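Local atomic coordinates of Mlr6093 protein (Mesorhizobium loti, PDB entry 2QJ8), a protein that probably acts as a zinc-dependent hydrolase of the succinylglutamate desuccinylase/aspartoacylase family, cleaving amide or ester bonds. Residues S3-P15 / T19-E31. Sequence-based numbering, arbitrary orientation.
Sequences SEAPHLTFDLDTP and TGHLVVPKGADCE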
# COMPACT_ATOMS: atom_id res chain seq x y z
N SER A 3 -39.83 14.09 0.37
CA SER A 3 -38.41 13.63 0.23
C SER A 3 -38.24 12.77 -1.04
O SER A 3 -39.19 12.61 -1.83
CB SER A 3 -37.95 12.91 1.50
OG SER A 3 -38.58 11.65 1.64
N GLU A 4 -37.04 12.23 -1.23
CA GLU A 4 -36.63 11.50 -2.44
C GLU A 4 -36.32 10.02 -2.13
O GLU A 4 -35.77 9.69 -1.08
CB GLU A 4 -35.40 12.28 -2.96
CG GLU A 4 -34.64 11.81 -4.18
CD GLU A 4 -33.45 12.76 -4.52
OE1 GLU A 4 -32.56 12.99 -3.66
OE2 GLU A 4 -33.39 13.24 -5.66
N ALA A 5 -36.71 9.12 -3.03
CA ALA A 5 -36.38 7.72 -2.90
C ALA A 5 -35.08 7.53 -3.73
O ALA A 5 -34.73 8.41 -4.54
CB ALA A 5 -37.52 6.83 -3.43
N PRO A 6 -34.36 6.42 -3.51
CA PRO A 6 -33.22 6.20 -4.37
C PRO A 6 -33.71 5.88 -5.78
O PRO A 6 -34.75 5.26 -5.95
CB PRO A 6 -32.52 4.98 -3.73
CG PRO A 6 -33.59 4.27 -3.03
CD PRO A 6 -34.50 5.33 -2.52
N HIS A 7 -32.97 6.32 -6.79
CA HIS A 7 -33.35 6.06 -8.17
C HIS A 7 -32.16 6.22 -9.08
O HIS A 7 -31.15 6.81 -8.68
CB HIS A 7 -34.45 7.06 -8.58
CG HIS A 7 -34.02 8.47 -8.45
ND1 HIS A 7 -34.05 9.15 -7.26
CD2 HIS A 7 -33.49 9.32 -9.36
CE1 HIS A 7 -33.55 10.36 -7.44
NE2 HIS A 7 -33.20 10.49 -8.70
N LEU A 8 -32.27 5.66 -10.28
CA LEU A 8 -31.29 5.82 -11.33
C LEU A 8 -31.76 7.00 -12.17
O LEU A 8 -32.95 7.21 -12.36
CB LEU A 8 -31.20 4.57 -12.20
CG LEU A 8 -30.69 3.28 -11.53
CD1 LEU A 8 -30.84 2.11 -12.46
CD2 LEU A 8 -29.24 3.43 -11.09
N THR A 9 -30.80 7.76 -12.70
CA THR A 9 -31.10 8.92 -13.53
C THR A 9 -31.37 8.56 -15.00
O THR A 9 -31.63 9.45 -15.80
CB THR A 9 -29.98 9.92 -13.46
OG1 THR A 9 -28.79 9.33 -13.98
CG2 THR A 9 -29.79 10.38 -12.03
N PHE A 10 -31.33 7.26 -15.34
CA PHE A 10 -31.57 6.77 -16.67
C PHE A 10 -32.35 5.45 -16.55
O PHE A 10 -32.48 4.88 -15.48
CB PHE A 10 -30.23 6.57 -17.39
CG PHE A 10 -29.34 5.48 -16.77
CD1 PHE A 10 -28.58 5.75 -15.65
CD2 PHE A 10 -29.27 4.21 -17.33
CE1 PHE A 10 -27.78 4.77 -15.10
CE2 PHE A 10 -28.48 3.22 -16.76
CZ PHE A 10 -27.74 3.50 -15.65
N ASP A 11 -32.81 4.97 -17.70
CA ASP A 11 -33.58 3.77 -17.81
C ASP A 11 -32.67 2.59 -18.16
O ASP A 11 -32.01 2.63 -19.19
CB ASP A 11 -34.63 4.01 -18.90
CG ASP A 11 -35.54 2.82 -19.14
OD1 ASP A 11 -35.56 1.85 -18.35
OD2 ASP A 11 -36.26 2.87 -20.14
N LEU A 12 -32.65 1.55 -17.31
CA LEU A 12 -31.87 0.30 -17.56
C LEU A 12 -32.34 -0.45 -18.81
O LEU A 12 -31.53 -1.13 -19.44
CB LEU A 12 -31.92 -0.66 -16.36
CG LEU A 12 -31.19 -0.27 -15.08
CD1 LEU A 12 -31.58 -1.21 -13.88
CD2 LEU A 12 -29.71 -0.27 -15.33
N ASP A 13 -33.62 -0.30 -19.17
CA ASP A 13 -34.20 -0.94 -20.34
C ASP A 13 -33.84 -0.26 -21.64
O ASP A 13 -34.25 -0.75 -22.68
CB ASP A 13 -35.74 -1.04 -20.22
CG ASP A 13 -36.19 -1.92 -19.06
OD1 ASP A 13 -35.36 -2.66 -18.49
OD2 ASP A 13 -37.39 -1.88 -18.73
N THR A 14 -33.16 0.88 -21.61
CA THR A 14 -32.71 1.54 -22.79
C THR A 14 -31.73 0.61 -23.54
O THR A 14 -30.76 0.13 -22.92
CB THR A 14 -31.97 2.86 -22.47
OG1 THR A 14 -32.89 3.81 -21.94
CG2 THR A 14 -31.39 3.45 -23.68
N PRO A 15 -31.98 0.34 -24.84
CA PRO A 15 -31.04 -0.50 -25.58
C PRO A 15 -29.67 0.14 -25.73
O PRO A 15 -29.55 1.37 -25.78
CB PRO A 15 -31.73 -0.69 -26.94
CG PRO A 15 -32.68 0.42 -27.06
CD PRO A 15 -33.12 0.75 -25.69
N THR A 19 -24.97 5.72 -19.57
CA THR A 19 -24.19 6.15 -18.40
C THR A 19 -25.07 7.15 -17.63
O THR A 19 -25.83 7.91 -18.23
CB THR A 19 -22.80 6.73 -18.74
OG1 THR A 19 -22.93 7.88 -19.57
CG2 THR A 19 -21.93 5.69 -19.46
N GLY A 20 -24.99 7.13 -16.31
CA GLY A 20 -25.77 8.04 -15.51
C GLY A 20 -25.36 7.90 -14.07
O GLY A 20 -24.17 7.71 -13.78
N HIS A 21 -26.32 8.05 -13.17
CA HIS A 21 -26.04 7.95 -11.73
C HIS A 21 -27.12 7.24 -10.95
O HIS A 21 -28.28 7.22 -11.36
CB HIS A 21 -25.89 9.34 -11.14
CG HIS A 21 -24.78 10.13 -11.74
ND1 HIS A 21 -24.92 10.85 -12.90
CD2 HIS A 21 -23.49 10.29 -11.35
CE1 HIS A 21 -23.77 11.41 -13.21
NE2 HIS A 21 -22.89 11.09 -12.28
N LEU A 22 -26.69 6.68 -9.82
CA LEU A 22 -27.57 6.12 -8.78
C LEU A 22 -27.58 7.17 -7.68
O LEU A 22 -26.54 7.46 -7.05
CB LEU A 22 -27.03 4.78 -8.27
CG LEU A 22 -27.73 4.12 -7.06
CD1 LEU A 22 -29.23 3.89 -7.30
CD2 LEU A 22 -27.03 2.78 -6.79
N VAL A 23 -28.76 7.73 -7.41
CA VAL A 23 -28.92 8.78 -6.45
C VAL A 23 -29.29 8.17 -5.11
O VAL A 23 -30.26 7.43 -5.02
CB VAL A 23 -29.94 9.82 -6.94
CG1 VAL A 23 -30.16 10.89 -5.89
CG2 VAL A 23 -29.43 10.43 -8.28
N VAL A 24 -28.45 8.43 -4.10
CA VAL A 24 -28.66 7.98 -2.74
C VAL A 24 -29.21 9.21 -2.05
O VAL A 24 -28.48 10.18 -1.91
CB VAL A 24 -27.35 7.50 -2.08
CG1 VAL A 24 -27.63 6.94 -0.68
CG2 VAL A 24 -26.67 6.47 -2.97
N PRO A 25 -30.49 9.19 -1.62
CA PRO A 25 -31.07 10.39 -1.00
C PRO A 25 -30.32 10.90 0.22
O PRO A 25 -29.55 10.18 0.85
CB PRO A 25 -32.48 9.93 -0.58
CG PRO A 25 -32.77 8.83 -1.49
CD PRO A 25 -31.49 8.10 -1.67
N LYS A 26 -30.53 12.18 0.51
CA LYS A 26 -30.07 12.83 1.70
C LYS A 26 -30.63 12.06 2.93
O LYS A 26 -31.66 11.39 2.85
CB LYS A 26 -30.56 14.29 1.71
CG LYS A 26 -30.36 15.03 3.01
CD LYS A 26 -30.84 16.42 2.99
CE LYS A 26 -30.53 17.09 4.32
N GLY A 27 -29.93 12.16 4.05
CA GLY A 27 -30.37 11.56 5.29
C GLY A 27 -29.84 12.42 6.40
O GLY A 27 -29.38 13.55 6.17
N ALA A 28 -29.91 11.89 7.62
CA ALA A 28 -29.54 12.62 8.80
C ALA A 28 -28.07 13.00 8.93
O ALA A 28 -27.78 13.92 9.67
CB ALA A 28 -29.97 11.82 10.07
N ASP A 29 -27.16 12.31 8.23
CA ASP A 29 -25.70 12.56 8.37
C ASP A 29 -25.02 13.25 7.18
O ASP A 29 -23.90 13.74 7.34
CB ASP A 29 -24.93 11.28 8.75
CG ASP A 29 -25.16 10.14 7.80
OD1 ASP A 29 -25.90 10.31 6.82
OD2 ASP A 29 -24.62 9.05 8.03
N CYS A 30 -25.63 13.25 5.99
CA CYS A 30 -25.07 14.01 4.87
C CYS A 30 -26.08 14.20 3.73
O CYS A 30 -27.13 13.58 3.72
CB CYS A 30 -23.76 13.41 4.35
SG CYS A 30 -23.96 11.83 3.67
N GLU A 31 -25.71 15.05 2.77
CA GLU A 31 -26.53 15.37 1.59
C GLU A 31 -26.59 14.20 0.61
O GLU A 31 -25.92 13.18 0.81
CB GLU A 31 -25.98 16.62 0.89
CG GLU A 31 -25.92 17.89 1.75
CD GLU A 31 -27.28 18.43 2.16
OE1 GLU A 31 -28.27 18.24 1.41
OE2 GLU A 31 -27.35 19.07 3.24
O HOH W 1 -32.26 13.71 -1.14
O HOH W 2 -27.09 11.22 -14.65
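A chi1 of 59° sets CG of His7 between its backbone N and carbonyl carbon and lays the ring alongside Val23, whose CB sits over one ring face as a CH-pi contact 4.0 Å from the ring centroid. His7 ND1 donates in the ring plane to Ala5 O, which helps to fix the ring's rotation; a flat group with an in-plane N-H suits this double task, and the beta-branched Val23 offers CB, CG1 and CG2 to the ring, its CG2 also meeting Thr9 CG2. The same first torsion in Thr9, 63°, places OG1 where it accepts from His21 N at 2.9 Å. Beyond Leu8, where the strand ends, the hydroxyl takes the place that a backbone carbonyl would fill in a regular antiparallel pair, while Thr9 N still donates to His21 O. A water joins Thr9 OG1 to His21 ND1, and His21 NE2 hydrogen-bonds Gly291 O of the second subunit. Between His7 and Val23, the bond from Val23 N to His7 O is nearly straight (174°), whereas its return, from His7 N to Val23 O, is weak at 3.4 Å. On the other face, Leu8 CD2 packs against Leu22 CD1. Gly20, lacking a side chain, lets Phe10 CD1 come within 3.6 Å of its CA. The contact belongs to the antiparallel beta hairpin of strands 7-8 and 16-24; strand 33-42 pairs with the latter's other edge, and helix 118-129 packs against Pro6 and Leu22.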